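Side-chain contact in guanylate kinase (Coxiella burnetii, PDB 3TR0), which catalyses the ATP-dependent phosphorylation of GMP to GDP, with release of ADP, and is thought to recycle GMP: residues R133-L136 and I137-Q141. Residues are numbered along the deposited sequence; the frame is centred on the assembly and turned at random.
With SO4 (sulfate ion), chain B.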
loop_
_atom_site.group_PDB
_atom_site.type_symbol
_atom_site.label_atom_id
_atom_site.label_comp_id
_atom_site.label_asym_id
_atom_site.label_seq_id
_atom_site.Cartn_x
_atom_site.Cartn_y
_atom_site.Cartn_z
ATOM N N ARG A 133 13.336 2.417 26.662
ATOM C CA ARG A 133 14.316 2.442 27.741
ATOM C C ARG A 133 14.920 1.057 27.946
ATOM O O ARG A 133 16.133 0.913 28.091
ATOM C CB ARG A 133 13.682 2.945 29.040
ATOM C CG ARG A 133 14.672 3.122 30.179
ATOM C CD ARG A 133 13.980 3.557 31.463
ATOM N NE ARG A 133 13.367 4.879 31.355
ATOM C CZ ARG A 133 14.006 6.021 31.587
ATOM N NH1 ARG A 133 15.287 6.009 31.933
ATOM N NH2 ARG A 133 13.367 7.176 31.467
ATOM N N GLU A 134 14.063 0.041 27.950
ATOM C CA GLU A 134 14.504 -1.342 28.070
ATOM C C GLU A 134 15.514 -1.714 26.991
ATOM O O GLU A 134 16.611 -2.181 27.297
ATOM C CB GLU A 134 13.310 -2.300 28.014
ATOM C CG GLU A 134 13.693 -3.763 28.192
ATOM C CD GLU A 134 12.490 -4.685 28.208
ATOM O OE1 GLU A 134 11.376 -4.211 27.903
ATOM O OE2 GLU A 134 12.663 -5.881 28.520
ATOM N N ARG A 135 15.149 -1.500 25.728
ATOM C CA ARG A 135 16.032 -1.856 24.619
ATOM C C ARG A 135 17.341 -1.071 24.661
ATOM O O ARG A 135 18.412 -1.620 24.390
ATOM C CB ARG A 135 15.327 -1.670 23.269
ATOM C CG ARG A 135 16.127 -2.195 22.082
ATOM C CD ARG A 135 15.310 -2.224 20.788
ATOM N NE ARG A 135 14.417 -3.381 20.702
ATOM C CZ ARG A 135 13.088 -3.317 20.756
ATOM N NH1 ARG A 135 12.475 -2.148 20.893
ATOM N NH2 ARG A 135 12.368 -4.428 20.666
ATOM N N LEU A 136 17.259 0.212 25.002
ATOM C CA LEU A 136 18.451 1.057 25.041
ATOM C C LEU A 136 19.390 0.675 26.183
ATOM O O LEU A 136 20.601 0.584 25.989
ATOM C CB LEU A 136 18.071 2.537 25.145
ATOM C CG LEU A 136 17.530 3.201 23.877
ATOM C CD1 LEU A 136 17.128 4.642 24.161
ATOM C CD2 LEU A 136 18.562 3.136 22.757
ATOM N N ILE A 137 18.833 0.459 27.370
ATOM C CA ILE A 137 19.641 0.079 28.527
ATOM C C ILE A 137 20.400 -1.215 28.251
ATOM O O ILE A 137 21.552 -1.364 28.654
ATOM C CB ILE A 137 18.785 -0.103 29.796
ATOM C CG1 ILE A 137 18.146 1.223 30.213
ATOM C CG2 ILE A 137 19.631 -0.653 30.937
ATOM C CD1 ILE A 137 19.138 2.254 30.712
ATOM N N LYS A 138 19.754 -2.146 27.555
ATOM C CA LYS A 138 20.362 -3.447 27.288
ATOM C C LYS A 138 21.507 -3.388 26.284
ATOM O O LYS A 138 22.226 -4.367 26.098
ATOM C CB LYS A 138 19.313 -4.467 26.840
ATOM C CG LYS A 138 18.409 -4.940 27.963
ATOM C CD LYS A 138 17.794 -6.299 27.657
ATOM C CE LYS A 138 16.883 -6.248 26.448
ATOM N NZ LYS A 138 16.329 -7.592 26.125
ATOM N N ARG A 139 21.672 -2.241 25.634
ATOM C CA ARG A 139 22.802 -2.041 24.739
ATOM C C ARG A 139 23.993 -1.568 25.555
ATOM O O ARG A 139 24.204 -0.370 25.737
ATOM C CB ARG A 139 22.451 -1.044 23.635
ATOM C CG ARG A 139 21.348 -1.555 22.727
ATOM C CD ARG A 139 20.970 -0.585 21.621
ATOM N NE ARG A 139 19.928 -1.173 20.785
ATOM C CZ ARG A 139 19.271 -0.535 19.821
ATOM N NH1 ARG A 139 19.536 0.737 19.550
ATOM N NH2 ARG A 139 18.343 -1.176 19.129
ATOM N N ARG A 140 24.761 -2.526 26.059
ATOM C CA ARG A 140 25.895 -2.220 26.923
ATOM C C ARG A 140 26.927 -1.346 26.220
ATOM O O ARG A 140 27.790 -0.750 26.865
ATOM C CB ARG A 140 26.528 -3.508 27.457
ATOM C CG ARG A 140 26.395 -4.706 26.530
ATOM C CD ARG A 140 26.789 -5.993 27.239
ATOM N NE ARG A 140 28.160 -5.952 27.744
ATOM C CZ ARG A 140 29.211 -6.443 27.095
ATOM N NH1 ARG A 140 29.053 -7.016 25.908
ATOM N NH2 ARG A 140 30.421 -6.361 27.632
ATOM N N GLN A 141 26.823 -1.262 24.898
ATOM C CA GLN A 141 27.724 -0.436 24.101
ATOM C C GLN A 141 27.449 1.051 24.318
ATOM O O GLN A 141 28.310 1.895 24.066
ATOM C CB GLN A 141 27.572 -0.774 22.618
ATOM C CG GLN A 141 26.303 -0.217 21.993
ATOM C CD GLN A 141 25.623 -1.201 21.062
ATOM O OE1 GLN A 141 25.745 -2.416 21.228
ATOM N NE2 GLN A 141 24.899 -0.682 20.077
HETATM S S SO4 B . 16.738 1.147 16.894
HETATM O O1 SO4 B . 17.454 0.701 15.705
HETATM O O2 SO4 B . 17.553 2.104 17.630
HETATM O O3 SO4 B . 15.476 1.788 16.511
HETATM O O4 SO4 B . 16.477 0.004 17.761
#
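R139 and R135 run side by side over the last turn of helix 129-137 toward a sulfate held in the P-loop (Walker A motif) of this guanylate kinase. Packing is close on this sulfate-facing side: CG of R139 lies 3.4 Å from R135 O. L136, the one buried residue here, brings CD2 to 4.1 Å from R139 NH1, while CD of R135 approaches R139 NH2 to 3.6 Å, both oblique to the guanidinium; the two arginines remain partly exposed. R135 bends at chi3 (-80°) and gives its NH1 to G17 O, its guanidinium plane turned 53° from that of R139.

R133 and I137 lie side by side next to helix 147-158, where both touch I147. Their CG and CG1 atoms are 4.0 Å apart, but I137 CG1 comes tightly against R133 O, at 2.9 Å. The solvent flank is looser: the charged ends of E134 and K138 stay apart, OE2 to NZ being 4.7 Å, which allows at most a through-space attraction.

Backbone bonds record the helix ending. I137 N to R133 O and K138 N to E134 O keep the i to i+4 spacing, whereas R139 N shifts to i+3, on L136 O. Separately, R139 centres an inverse gamma turn, with a weak R140 N to K138 O bond.

The amides of G17, G19, K20 and T21 also bind the sulfate, probably from the crystallisation liquor, so it is consistent with marking an ATP phosphate position. R139, extended from CG to NE, reaches it from the loop with the sulfur in its guanidinium plane, a two-pronged grip: NH1 donates to O2 at 3.1 Å and NH2 to O4 at 2.6 Å.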